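Local coordinates for 5-dehydro-2-deoxygluconokinase (Bacillus halodurans C-125, PDB 2QCV), which probably phosphorylates 5-dehydro-2-deoxy-D-gluconate with ATP, a step in the breakdown of myo-inositol to acetyl-CoA, at residues Asp123-Pro128 against Lys151-Glu156; Ile15-Ala20 against Gly62-Ile67; Ser277-Ala282 against Glu290-Tyr295; Ser139-Val144 against Lys171-Leu176. All coordinates share one frame; numbering follows the deposited sequence.

Overall arrangement
Interactions 2 and 4 lie in the buried main sheet of the PfkB-family fold, where backbone hydrogen bonds between parallel strands do most of the work; strands 12-17 and 139-145 are neighbours there, and Ile15 and Ile17 bond directly to Leu143. Interaction 3 joins two helices against that sheet mainly through apolar and aromatic contacts, with Leu280 reaching Leu141, Leu143 and Val173 of interaction 4. Interaction 1 lies further out, about 17 Å between centres from interaction 4 and partly buried near a second subunit. A loop meets a helix start there through carbonyls, prolines and water, and the Asp123-Arg19 salt bridge ties the contact to interaction 2. Interactions 1 and 3 are on opposite sides of the chain's centre.

Interaction 1 of 4, residues Asp123-Pro128 against Lys151-Glu156; sequences DLYLSP and KSPSRE
Ser154 turns OG away from its own backbone N (chi1 174°), which sets the hydroxyl within range of a water shared with Asp123, while Leu124 holds CG anti to its carbonyl carbon (chi1 -65°) and reaches Lys151 with one methyl. The water donates to Ser154 OG at 2.7 Å and also to Asp123 O; the same hydroxyl is hydrogen-bonded to Ala148 O. Beside this bridge runs a direct bond, Ser154 N to Leu124 O at 3.1 Å, bent at the hydrogen (138°) and arriving from above the carbonyl plane. The chain here kinks at a cis peptide before Pro153, and the Pro153 ring is pushed among the carbonyls of the loop: CD lies 3.2 Å from Leu124 O, and CG touches Leu126 O and Tyr125 O. Tyr125 CD1 also meets Pro153 CD, the ring and the proline crossing at a slant. Leu124 CD1 packs on Lys151 CG at 3.9 Å, the lysine chain then bending away toward its salt-bridge partner Glu184. In this PfkB-family kinase the contact joins the loop after strand 111-117 to the start of helix 154-167, which follows strand 139-145, a member of the main sheet, along the chain. At the other end Pro128 lies side by side with Glu156, Pro128 CG to Glu156 CB 3.7 Å. Ser152 OG donates to Glu156 OE2, the same carboxylate oxygen is hydrogen-bonded to Tyr192 OH of the second subunit, and Pro128 packs on Glu187 of that second subunit.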
loop_
_atom_site.group_PDB
_atom_site.type_symbol
_atom_site.label_atom_id
_atom_site.label_comp_id
_atom_site.label_asym_id
_atom_site.label_seq_id
_atom_site.Cartn_x
_atom_site.Cartn_y
_atom_site.Cartn_z
ATOM N N ASP A 123 -15.499 4.870 -6.142
ATOM C CA ASP A 123 -15.829 4.671 -7.568
ATOM C C ASP A 123 -14.777 3.873 -8.336
ATOM O O ASP A 123 -15.097 3.267 -9.350
ATOM C CB ASP A 123 -16.170 5.958 -8.267
ATOM C CG ASP A 123 -14.990 6.921 -8.369
ATOM O OD1 ASP A 123 -14.130 6.718 -9.236
ATOM O OD2 ASP A 123 -14.996 7.927 -7.649
ATOM N N LEU A 124 -13.551 3.876 -7.827
ATOM C CA LEU A 124 -12.443 3.185 -8.469
ATOM C C LEU A 124 -12.436 1.695 -8.164
ATOM O O LEU A 124 -11.716 0.965 -8.822
ATOM C CB LEU A 124 -11.103 3.816 -8.058
ATOM C CG LEU A 124 -10.877 5.267 -8.523
ATOM C CD1 LEU A 124 -9.534 5.801 -7.927
ATOM C CD2 LEU A 124 -10.917 5.349 -10.015
ATOM N N TYR A 125 -13.257 1.247 -7.210
ATOM C CA TYR A 125 -13.375 -0.161 -6.859
ATOM C C TYR A 125 -14.518 -0.895 -7.560
ATOM O O TYR A 125 -14.776 -2.038 -7.246
ATOM C CB TYR A 125 -13.473 -0.302 -5.330
ATOM C CG TYR A 125 -12.127 -0.027 -4.736
ATOM C CD1 TYR A 125 -11.183 -1.043 -4.691
ATOM C CD2 TYR A 125 -11.743 1.257 -4.349
ATOM C CE1 TYR A 125 -9.929 -0.826 -4.230
ATOM C CE2 TYR A 125 -10.453 1.495 -3.853
ATOM C CZ TYR A 125 -9.557 0.445 -3.808
ATOM O OH TYR A 125 -8.284 0.607 -3.330
ATOM N N LEU A 126 -15.205 -0.237 -8.485
ATOM C CA LEU A 126 -16.129 -0.930 -9.368
ATOM C C LEU A 126 -15.318 -2.012 -10.082
ATOM O O LEU A 126 -14.198 -1.759 -10.553
ATOM C CB LEU A 126 -16.744 0.037 -10.406
ATOM C CG LEU A 126 -17.721 -0.537 -11.425
ATOM C CD1 LEU A 126 -19.049 -0.941 -10.712
ATOM C CD2 LEU A 126 -17.922 0.474 -12.611
ATOM N N SER A 127 -15.853 -3.206 -10.102
ATOM C CA SER A 127 -15.122 -4.366 -10.569
ATOM C C SER A 127 -15.886 -5.039 -11.705
ATOM O O SER A 127 -17.097 -4.860 -11.834
ATOM C CB SER A 127 -14.897 -5.339 -9.410
ATOM O OG SER A 127 -16.114 -6.010 -9.123
ATOM N N PRO A 128 -15.187 -5.833 -12.536
ATOM C CA PRO A 128 -15.897 -6.565 -13.615
ATOM C C PRO A 128 -17.114 -7.391 -13.177
ATOM O O PRO A 128 -18.127 -7.407 -13.884
ATOM C CB PRO A 128 -14.802 -7.469 -14.166
ATOM C CG PRO A 128 -13.535 -6.737 -13.940
ATOM C CD PRO A 128 -13.716 -6.052 -12.589
ATOM N N LYS A 151 -7.547 3.644 -12.877
ATOM C CA LYS A 151 -7.082 2.679 -11.894
ATOM C C LYS A 151 -7.900 1.407 -12.030
ATOM O O LYS A 151 -9.076 1.460 -12.318
ATOM C CB LYS A 151 -7.294 3.203 -10.442
ATOM C CG LYS A 151 -6.509 4.417 -9.998
ATOM C CD LYS A 151 -5.033 4.108 -9.776
ATOM C CE LYS A 151 -4.217 5.424 -9.727
ATOM N NZ LYS A 151 -2.770 5.196 -10.041
ATOM N N SER A 152 -7.266 0.281 -11.749
ATOM C CA SER A 152 -7.977 -0.964 -11.475
ATOM C C SER A 152 -8.615 -0.974 -10.074
ATOM O O SER A 152 -8.037 -0.410 -9.139
ATOM C CB SER A 152 -6.982 -2.119 -11.581
ATOM O OG SER A 152 -6.411 -2.190 -12.890
ATOM N N PRO A 153 -9.723 -1.704 -9.884
ATOM C CA PRO A 153 -10.426 -2.532 -10.862
ATOM C C PRO A 153 -11.378 -1.825 -11.775
ATOM O O PRO A 153 -11.913 -2.459 -12.688
ATOM C CB PRO A 153 -11.200 -3.526 -10.004
ATOM C CG PRO A 153 -11.459 -2.801 -8.747
ATOM C CD PRO A 153 -10.277 -1.902 -8.523
ATOM N N SER A 154 -11.603 -0.534 -11.570
ATOM C CA SER A 154 -12.521 0.218 -12.445
ATOM C C SER A 154 -12.130 0.072 -13.915
ATOM O O SER A 154 -13.000 -0.117 -14.796
ATOM C CB SER A 154 -12.572 1.711 -12.037
ATOM O OG SER A 154 -13.349 2.444 -12.983
ATOM N N ARG A 155 -10.831 0.186 -14.211
ATOM C CA ARG A 155 -10.323 0.052 -15.585
ATOM C C ARG A 155 -10.844 -1.219 -16.275
ATOM O O ARG A 155 -11.353 -1.153 -17.406
ATOM C CB ARG A 155 -8.778 0.125 -15.546
ATOM C CG ARG A 155 -7.970 -0.176 -16.802
ATOM C CD ARG A 155 -6.478 -0.201 -16.411
ATOM N NE ARG A 155 -6.069 1.156 -16.109
ATOM C CZ ARG A 155 -4.903 1.528 -15.606
ATOM N NH1 ARG A 155 -3.960 0.649 -15.373
ATOM N NH2 ARG A 155 -4.657 2.813 -15.430
ATOM N N GLU A 156 -10.763 -2.362 -15.587
ATOM C CA GLU A 156 -11.247 -3.647 -16.146
ATOM C C GLU A 156 -12.772 -3.738 -16.214
ATOM O O GLU A 156 -13.320 -4.354 -17.146
ATOM C CB GLU A 156 -10.710 -4.849 -15.360
ATOM C CG GLU A 156 -9.252 -4.958 -15.367
ATOM C CD GLU A 156 -8.568 -4.031 -14.363
ATOM O OE1 GLU A 156 -8.922 -4.088 -13.209
ATOM O OE2 GLU A 156 -7.621 -3.361 -14.733
HETATM O O HOH W 1 -14.968 4.429 -12.003
#

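Interaction 2 of 4, residues Ile15-Ala20 against Gly62-Ile67; sequences IAIGRA and GFIGKI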
loop_
_atom_site.group_PDB
_atom_site.type_symbol
_atom_site.label_atom_id
_atom_site.label_comp_id
_atom_site.label_asym_id
_atom_site.label_seq_id
_atom_site.Cartn_x
_atom_site.Cartn_y
_atom_site.Cartn_z
ATOM N N ILE A 15 -26.639 4.644 -20.709
ATOM C CA ILE A 15 -26.125 4.184 -19.434
ATOM C C ILE A 15 -24.667 4.639 -19.397
ATOM O O ILE A 15 -23.913 4.408 -20.360
ATOM C CB ILE A 15 -26.206 2.652 -19.309
ATOM C CG1 ILE A 15 -27.663 2.235 -19.186
ATOM C CG2 ILE A 15 -25.408 2.168 -18.070
ATOM C CD1 ILE A 15 -27.854 0.683 -19.233
ATOM N N ALA A 16 -24.290 5.338 -18.337
ATOM C CA ALA A 16 -22.906 5.780 -18.149
ATOM C C ALA A 16 -22.241 4.923 -17.090
ATOM O O ALA A 16 -22.900 4.359 -16.205
ATOM C CB ALA A 16 -22.845 7.231 -17.761
ATOM N N ILE A 17 -20.921 4.825 -17.193
ATOM C CA ILE A 17 -20.122 4.025 -16.267
ATOM C C ILE A 17 -18.970 4.875 -15.769
ATOM O O ILE A 17 -18.279 5.528 -16.540
ATOM C CB ILE A 17 -19.622 2.679 -16.906
ATOM C CG1 ILE A 17 -18.792 1.852 -15.932
ATOM C CG2 ILE A 17 -18.872 2.895 -18.214
ATOM C CD1 ILE A 17 -18.685 0.354 -16.317
ATOM N N GLY A 18 -18.815 4.869 -14.442
ATOM C CA GLY A 18 -17.651 5.441 -13.789
ATOM C C GLY A 18 -18.048 6.155 -12.503
ATOM O O GLY A 18 -18.714 5.577 -11.653
ATOM N N ARG A 19 -17.590 7.402 -12.371
ATOM C CA ARG A 19 -17.649 8.144 -11.104
ATOM C C ARG A 19 -18.923 8.938 -10.894
ATOM O O ARG A 19 -19.310 9.780 -11.733
ATOM C CB ARG A 19 -16.484 9.141 -11.034
ATOM C CG ARG A 19 -16.496 10.049 -9.820
ATOM C CD ARG A 19 -15.141 10.813 -9.732
ATOM N NE ARG A 19 -14.112 9.857 -9.342
ATOM C CZ ARG A 19 -12.804 9.980 -9.563
ATOM N NH1 ARG A 19 -12.297 11.071 -10.134
ATOM N NH2 ARG A 19 -12.003 9.001 -9.166
ATOM N N ALA A 20 -19.507 8.740 -9.714
ATOM C CA ALA A 20 -20.487 9.648 -9.133
ATOM C C ALA A 20 -19.921 10.028 -7.772
ATOM O O ALA A 20 -19.630 9.150 -6.939
ATOM C CB ALA A 20 -21.852 9.001 -8.991
ATOM N N GLY A 62 -29.446 5.507 -17.177
ATOM C CA GLY A 62 -29.011 4.588 -16.139
ATOM C C GLY A 62 -27.539 4.764 -15.866
ATOM O O GLY A 62 -26.866 5.586 -16.507
ATOM N N PHE A 63 -27.025 3.992 -14.906
ATOM C CA PHE A 63 -25.681 4.223 -14.387
ATOM C C PHE A 63 -25.094 2.932 -13.823
ATOM O O PHE A 63 -25.792 2.166 -13.141
ATOM C CB PHE A 63 -25.688 5.311 -13.283
ATOM C CG PHE A 63 -24.337 5.976 -13.065
ATOM C CD1 PHE A 63 -23.920 6.980 -13.871
ATOM C CD2 PHE A 63 -23.503 5.571 -12.050
ATOM C CE1 PHE A 63 -22.682 7.601 -13.674
ATOM C CE2 PHE A 63 -22.283 6.162 -11.873
ATOM C CZ PHE A 63 -21.875 7.191 -12.700
ATOM N N ILE A 64 -23.816 2.726 -14.105
ATOM C CA ILE A 64 -23.011 1.652 -13.507
ATOM C C ILE A 64 -21.913 2.314 -12.718
ATOM O O ILE A 64 -21.027 2.969 -13.276
ATOM C CB ILE A 64 -22.426 0.673 -14.548
ATOM C CG1 ILE A 64 -23.570 0.044 -15.381
ATOM C CG2 ILE A 64 -21.580 -0.436 -13.850
ATOM C CD1 ILE A 64 -23.103 -0.638 -16.653
ATOM N N GLY A 65 -21.978 2.196 -11.394
ATOM C CA GLY A 65 -20.920 2.765 -10.574
ATOM C C GLY A 65 -20.971 2.287 -9.135
ATOM O O GLY A 65 -21.957 1.683 -8.710
ATOM N N LYS A 66 -19.885 2.548 -8.420
ATOM C CA LYS A 66 -19.767 2.180 -7.025
ATOM C C LYS A 66 -19.784 3.416 -6.157
ATOM O O LYS A 66 -19.151 4.438 -6.478
ATOM C CB LYS A 66 -18.526 1.363 -6.789
ATOM C CG LYS A 66 -18.297 0.928 -5.345
ATOM C CD LYS A 66 -17.306 -0.229 -5.206
ATOM C CE LYS A 66 -17.952 -1.596 -5.518
ATOM N NZ LYS A 66 -16.919 -2.713 -5.494
ATOM N N ILE A 67 -20.550 3.302 -5.077
ATOM C CA ILE A 67 -20.753 4.391 -4.119
ATOM C C ILE A 67 -20.403 3.917 -2.688
ATOM O O ILE A 67 -20.434 2.728 -2.384
ATOM C CB ILE A 67 -22.215 4.932 -4.163
ATOM C CG1 ILE A 67 -23.241 3.829 -3.873
ATOM C CG2 ILE A 67 -22.500 5.638 -5.498
ATOM C CD1 ILE A 67 -24.729 4.284 -3.713
HETATM O O HOH W 2 -17.693 3.502 -10.149
HETATM O O HOH W 3 -19.582 5.974 -8.903
HETATM O O HOH W 4 -18.845 7.082 -5.502
#
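Ile64 is bonded through both its backbone groups: its N donates to Ala16 O at 2.8 Å with a nearly straight N-H...O angle (167°), and its O accepts Gly18 N at 3.1 Å. Ala16 N completes the set with a longer bond to Gly62 O, 3.2 Å, entering from above that carbonyl plane. Past Gly18 the two segments part, and water spans the widening gap: one molecule joins Gly18 O to Lys66 N, and another receives a bond from Ala20 N and lies beside Gly18 O and Lys66 O. Gly18 has backbone angles at which a side chain would be jammed against the preceding carbonyl. On one face of the sheet Phe63, its CG anti to the backbone N (chi1 -158°), lays its ring beside residues 16-20. Ala16 O sits over one ring face, offset toward the rim, whereas Arg19 O approaches the edge at 3.8 Å from Phe63 CZ. The two alanine methyls reach different carbons: Ala16 CB lies 4.0 Å from Phe63 CD1 and Ala20 CB 4.1 Å from Phe63 CE2. Replacing Phe63 with an alanine would probably open a gap between these two methyls and leave Met80 and Leu90 without the ring they pack on. Across the sheet Ile64 stands between two isoleucines, CG1 against Ile15 CG2 at 3.9 Å and CG2 against Ile17 CD1. Paired side by side and in parallel, strands 12-17 and 61-67 belong to the central sheet of the ribokinase-like alpha/beta fold.

Interaction 3 of 4, residues Ser277-Ala282 against Glu290-Tyr295; sequences SAFLYA and ETALKY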
loop_
_atom_site.group_PDB
_atom_site.type_symbol
_atom_site.label_atom_id
_atom_site.label_comp_id
_atom_site.label_asym_id
_atom_site.label_seq_id
_atom_site.Cartn_x
_atom_site.Cartn_y
_atom_site.Cartn_z
ATOM N N SER A 277 -24.000 15.736 -22.773
ATOM C CA SER A 277 -25.415 15.361 -22.569
ATOM C C SER A 277 -26.311 15.988 -23.644
ATOM O O SER A 277 -27.125 15.308 -24.247
ATOM C CB SER A 277 -25.885 15.714 -21.153
ATOM O OG SER A 277 -25.601 17.022 -20.774
ATOM N N ALA A 278 -26.119 17.282 -23.917
ATOM C CA ALA A 278 -26.956 17.983 -24.908
ATOM C C ALA A 278 -26.624 17.549 -26.346
ATOM O O ALA A 278 -27.519 17.449 -27.190
ATOM C CB ALA A 278 -26.851 19.515 -24.749
ATOM N N PHE A 279 -25.346 17.319 -26.639
ATOM C CA PHE A 279 -24.951 16.800 -27.943
ATOM C C PHE A 279 -25.590 15.427 -28.186
ATOM O O PHE A 279 -26.225 15.187 -29.226
ATOM C CB PHE A 279 -23.427 16.694 -28.034
ATOM C CG PHE A 279 -22.937 16.075 -29.315
ATOM C CD1 PHE A 279 -22.688 16.845 -30.446
ATOM C CD2 PHE A 279 -22.688 14.737 -29.382
ATOM C CE1 PHE A 279 -22.246 16.253 -31.641
ATOM C CE2 PHE A 279 -22.240 14.139 -30.553
ATOM C CZ PHE A 279 -22.028 14.901 -31.691
ATOM N N LEU A 280 -25.502 14.543 -27.189
ATOM C CA LEU A 280 -26.114 13.229 -27.343
ATOM C C LEU A 280 -27.624 13.298 -27.401
ATOM O O LEU A 280 -28.253 12.583 -28.168
ATOM C CB LEU A 280 -25.690 12.277 -26.237
ATOM C CG LEU A 280 -24.186 11.932 -26.237
ATOM C CD1 LEU A 280 -23.784 11.200 -24.909
ATOM C CD2 LEU A 280 -23.869 11.118 -27.493
ATOM N N TYR A 281 -28.228 14.128 -26.568
ATOM C CA TYR A 281 -29.671 14.347 -26.701
ATOM C C TYR A 281 -30.066 14.710 -28.124
ATOM O O TYR A 281 -31.036 14.161 -28.684
ATOM C CB TYR A 281 -30.140 15.430 -25.738
ATOM C CG TYR A 281 -31.512 15.965 -26.049
ATOM C CD1 TYR A 281 -32.646 15.369 -25.510
ATOM C CD2 TYR A 281 -31.673 17.082 -26.854
ATOM C CE1 TYR A 281 -33.941 15.883 -25.786
ATOM C CE2 TYR A 281 -32.953 17.578 -27.172
ATOM C CZ TYR A 281 -34.074 16.984 -26.601
ATOM O OH TYR A 281 -35.317 17.483 -26.878
ATOM N N ALA A 282 -29.340 15.654 -28.723
ATOM C CA ALA A 282 -29.674 16.075 -30.083
ATOM C C ALA A 282 -29.537 14.950 -31.092
ATOM O O ALA A 282 -30.383 14.797 -32.003
ATOM C CB ALA A 282 -28.815 17.301 -30.507
ATOM N N GLU A 290 -24.701 18.457 -37.201
ATOM C CA GLU A 290 -24.437 19.899 -37.200
ATOM C C GLU A 290 -25.252 20.610 -36.131
ATOM O O GLU A 290 -24.731 21.431 -35.383
ATOM C CB GLU A 290 -24.779 20.516 -38.542
ATOM C CG GLU A 290 -24.311 21.928 -38.660
ATOM C CD GLU A 290 -24.615 22.482 -40.058
ATOM O OE1 GLU A 290 -24.812 21.666 -40.980
ATOM O OE2 GLU A 290 -24.722 23.709 -40.192
ATOM N N THR A 291 -26.518 20.235 -35.999
ATOM C CA THR A 291 -27.344 20.789 -34.940
ATOM C C THR A 291 -26.940 20.303 -33.545
ATOM O O THR A 291 -26.989 21.082 -32.594
ATOM C CB THR A 291 -28.848 20.551 -35.189
ATOM O OG1 THR A 291 -29.224 21.212 -36.423
ATOM C CG2 THR A 291 -29.681 21.137 -34.027
ATOM N N ALA A 292 -26.557 19.030 -33.425
ATOM C CA ALA A 292 -26.097 18.479 -32.148
ATOM C C ALA A 292 -24.927 19.289 -31.578
ATOM O O ALA A 292 -24.854 19.513 -30.377
ATOM C CB ALA A 292 -25.743 16.995 -32.275
ATOM N N LEU A 293 -24.010 19.725 -32.434
ATOM C CA LEU A 293 -22.911 20.586 -31.989
ATOM C C LEU A 293 -23.410 21.893 -31.341
ATOM O O LEU A 293 -22.810 22.360 -30.354
ATOM C CB LEU A 293 -21.956 20.869 -33.149
ATOM C CG LEU A 293 -21.161 19.714 -33.757
ATOM C CD1 LEU A 293 -20.455 20.195 -35.073
ATOM C CD2 LEU A 293 -20.127 19.111 -32.755
ATOM N N LYS A 294 -24.520 22.446 -31.844
ATOM C CA LYS A 294 -25.079 23.675 -31.265
ATOM C C LYS A 294 -25.693 23.399 -29.904
ATOM O O LYS A 294 -25.539 24.176 -28.963
ATOM C CB LYS A 294 -26.149 24.255 -32.176
ATOM C CG LYS A 294 -25.674 24.587 -33.570
ATOM C CD LYS A 294 -26.692 25.384 -34.388
ATOM C CE LYS A 294 -26.303 25.429 -35.885
ATOM N NZ LYS A 294 -24.916 25.945 -36.070
ATOM N N TYR A 295 -26.411 22.285 -29.788
ATOM C CA TYR A 295 -26.947 21.878 -28.509
ATOM C C TYR A 295 -25.859 21.699 -27.458
ATOM O O TYR A 295 -26.041 22.172 -26.359
ATOM C CB TYR A 295 -27.789 20.604 -28.637
ATOM C CG TYR A 295 -29.211 20.871 -29.051
ATOM C CD1 TYR A 295 -29.530 21.240 -30.377
ATOM C CD2 TYR A 295 -30.256 20.718 -28.146
ATOM C CE1 TYR A 295 -30.823 21.462 -30.750
ATOM C CE2 TYR A 295 -31.612 20.962 -28.537
ATOM C CZ TYR A 295 -31.866 21.326 -29.840
ATOM O OH TYR A 295 -33.150 21.573 -30.279
#
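Helix segments 277-282 and 290-295 run roughly antiparallel, 149° between their directions, with axes only 7.4 Å apart at closest approach. Small side chains probably allow this closeness: Ala282 CB lies 3.4 Å from Ala292 CA, tighter than usual van der Waals contact, and Ala278 CB comes within 3.2 Å of Tyr295 O. Phe279 turns CG anti to its backbone N (chi1 176°), which swings the ring alongside the second helix. Phe279 CD1 meets Ala292 O at 3.4 Å, and its CE1 rests on Ala292 CB and lies 3.7 Å from Leu293 CD2, the phenylalanine and leucine side chains running side by side. A serine in place of Phe279 is likely to leave Ala292 CB and Leu293 CD2 without their apolar neighbour and to open a gap toward Val238. On the other flank Tyr281 and Tyr295 cross at a slant, CE2 to CE2 3.9 Å, the Tyr295 atom lying at the edge of the Tyr281 ring. Tyr295 also sets its CG 3.9 Å from Ala282 CB, while its hydroxyl reaches beyond the pair to hydrogen-bond Glu320 of helix 316-325. Phe279 and Leu293 both pack on strand 236-240 of the main sheet. The helices are therefore joined by shape and apolar contact; their backbone polar groups bond along each helix, and alanine at three interface positions is consistent with the close spacing.

Interaction 4 of 4, residues Ser139-Val144 against Lys171-Leu176; sequences SKLLLV and KVVFEL
Leu141 and Lys171 lie side by side and point the same way, the leucine methyl CD2 resting on Lys171 CB at 3.6 Å. The lysine's carbon chain covers that methyl before bending at its third and fourth torsions to carry NZ to a salt bridge with Glu235. Two residues on, Leu143 crosses Val173 at a slant. With CG anti to the backbone N (chi1 -174°), Leu143 CD2 comes to 3.6 Å from Val173 CG1, while Val173 CG2 turns toward Leu141 CD2; one valine thus packs beside two leucines. On the opposite face Val144 and Phe174 cross at a slant, CG1 of the valine 4.0 Å from CD1 of the ring, and Val144 CG2 meets Val172 CG1. Phe174 offers Val144 O its ring edge, the oxygen 3.6 Å from CD1 and in the ring plane, and Leu176 CD2 lies over one ring face, toward the rim. Leu141 to Val144 pair with Lys171 to Phe174 in parallel, held by five backbone hydrogen bonds, among them Val144 N to Val173 O at 2.8 Å, almost straight at 175°, and Glu175 N to Val144 O at 2.9 Å. The strands are joined through helix 154-167 in a beta-alpha-beta unit, and Leu142, Val144 and Val172 face that helix at Ala161, Val158 and Ala165. Leu141 and Leu143 on the other face pack against Leu280 of helix 271-284, and strand 139-145 is bordered on its far edge by strand 12-17.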
loop_
_atom_site.group_PDB
_atom_site.type_symbol
_atom_site.label_atom_id
_atom_site.label_comp_id
_atom_site.label_asym_id
_atom_site.label_seq_id
_atom_site.Cartn_x
_atom_site.Cartn_y
_atom_site.Cartn_z
ATOM N N SER A 139 -29.932 -0.506 -23.307
ATOM C CA SER A 139 -29.609 0.884 -23.674
ATOM C C SER A 139 -29.211 1.078 -25.148
ATOM O O SER A 139 -28.624 0.207 -25.781
ATOM C CB SER A 139 -28.496 1.421 -22.784
ATOM O OG SER A 139 -28.349 2.831 -22.961
ATOM N N LYS A 140 -29.530 2.247 -25.669
ATOM C CA LYS A 140 -29.043 2.701 -26.964
ATOM C C LYS A 140 -27.548 2.919 -26.989
ATOM O O LYS A 140 -26.861 2.523 -27.959
ATOM C CB LYS A 140 -29.763 4.014 -27.345
ATOM C CG LYS A 140 -31.249 3.876 -27.595
ATOM C CD LYS A 140 -31.862 5.220 -28.085
ATOM C CE LYS A 140 -33.370 5.148 -27.941
ATOM N NZ LYS A 140 -34.052 6.251 -28.649
ATOM N N LEU A 141 -27.045 3.534 -25.912
ATOM C CA LEU A 141 -25.640 4.010 -25.792
ATOM C C LEU A 141 -25.041 3.596 -24.445
ATOM O O LEU A 141 -25.739 3.576 -23.425
ATOM C CB LEU A 141 -25.568 5.556 -25.790
ATOM C CG LEU A 141 -26.233 6.404 -26.866
ATOM C CD1 LEU A 141 -26.077 7.865 -26.590
ATOM C CD2 LEU A 141 -25.702 6.076 -28.242
ATOM N N LEU A 142 -23.731 3.359 -24.454
ATOM C CA LEU A 142 -22.908 3.258 -23.254
ATOM C C LEU A 142 -21.926 4.406 -23.275
ATOM O O LEU A 142 -21.138 4.536 -24.203
ATOM C CB LEU A 142 -22.147 1.932 -23.188
ATOM C CG LEU A 142 -21.198 1.751 -21.975
ATOM C CD1 LEU A 142 -22.033 1.490 -20.683
ATOM C CD2 LEU A 142 -20.148 0.670 -22.209
ATOM N N LEU A 143 -21.996 5.252 -22.262
ATOM C CA LEU A 143 -21.094 6.383 -22.141
ATOM C C LEU A 143 -19.970 5.980 -21.171
ATOM O O LEU A 143 -20.197 5.664 -20.005
ATOM C CB LEU A 143 -21.854 7.620 -21.625
ATOM C CG LEU A 143 -21.123 8.983 -21.541
ATOM C CD1 LEU A 143 -19.966 9.023 -20.557
ATOM C CD2 LEU A 143 -20.679 9.475 -22.885
ATOM N N VAL A 144 -18.770 5.973 -21.686
ATOM C CA VAL A 144 -17.564 5.641 -20.927
ATOM C C VAL A 144 -16.785 6.924 -20.673
ATOM O O VAL A 144 -16.535 7.671 -21.620
ATOM C CB VAL A 144 -16.700 4.708 -21.753
ATOM C CG1 VAL A 144 -15.337 4.471 -21.051
ATOM C CG2 VAL A 144 -17.486 3.381 -22.038
ATOM N N LYS A 171 -24.270 1.304 -28.710
ATOM C CA LYS A 171 -23.256 2.232 -29.211
ATOM C C LYS A 171 -22.359 2.718 -28.050
ATOM O O LYS A 171 -22.869 3.170 -27.019
ATOM C CB LYS A 171 -23.934 3.426 -29.866
ATOM C CG LYS A 171 -23.019 4.280 -30.726
ATOM C CD LYS A 171 -23.797 5.174 -31.742
ATOM C CE LYS A 171 -24.695 4.440 -32.789
ATOM N NZ LYS A 171 -23.972 3.614 -33.831
ATOM N N VAL A 172 -21.042 2.651 -28.242
ATOM C CA VAL A 172 -20.046 3.019 -27.203
ATOM C C VAL A 172 -19.580 4.424 -27.489
ATOM O O VAL A 172 -19.051 4.702 -28.580
ATOM C CB VAL A 172 -18.866 2.019 -27.148
ATOM C CG1 VAL A 172 -17.738 2.488 -26.157
ATOM C CG2 VAL A 172 -19.402 0.606 -26.752
ATOM N N VAL A 173 -19.862 5.297 -26.529
ATOM C CA VAL A 173 -19.482 6.687 -26.584
ATOM C C VAL A 173 -18.400 6.949 -25.551
ATOM O O VAL A 173 -18.597 6.747 -24.327
ATOM C CB VAL A 173 -20.698 7.649 -26.347
ATOM C CG1 VAL A 173 -20.227 9.117 -26.464
ATOM C CG2 VAL A 173 -21.903 7.346 -27.256
ATOM N N PHE A 174 -17.234 7.378 -26.027
ATOM C CA PHE A 174 -16.076 7.581 -25.161
ATOM C C PHE A 174 -15.870 9.078 -24.984
ATOM O O PHE A 174 -15.541 9.780 -25.943
ATOM C CB PHE A 174 -14.835 6.920 -25.792
ATOM C CG PHE A 174 -13.577 6.957 -24.937
ATOM C CD1 PHE A 174 -13.594 7.027 -23.529
ATOM C CD2 PHE A 174 -12.337 6.901 -25.574
ATOM C CE1 PHE A 174 -12.392 7.024 -22.827
ATOM C CE2 PHE A 174 -11.145 6.899 -24.865
ATOM C CZ PHE A 174 -11.176 6.992 -23.513
ATOM N N GLU A 175 -16.062 9.532 -23.742
ATOM C CA GLU A 175 -15.839 10.908 -23.362
ATOM C C GLU A 175 -14.477 11.007 -22.704
ATOM O O GLU A 175 -14.239 10.417 -21.648
ATOM C CB GLU A 175 -16.968 11.365 -22.434
ATOM C CG GLU A 175 -17.397 12.792 -22.653
ATOM C CD GLU A 175 -16.369 13.783 -22.242
ATOM O OE1 GLU A 175 -15.500 13.442 -21.422
ATOM O OE2 GLU A 175 -16.445 14.924 -22.710
ATOM N N LEU A 176 -13.574 11.800 -23.286
ATOM C CA LEU A 176 -12.184 11.711 -22.926
ATOM C C LEU A 176 -11.877 12.248 -21.524
ATOM O O LEU A 176 -11.009 11.684 -20.882
ATOM C CB LEU A 176 -11.250 12.350 -23.980
ATOM C CG LEU A 176 -11.235 11.721 -25.388
ATOM C CD1 LEU A 176 -10.077 12.309 -26.246
ATOM C CD2 LEU A 176 -11.092 10.200 -25.288
#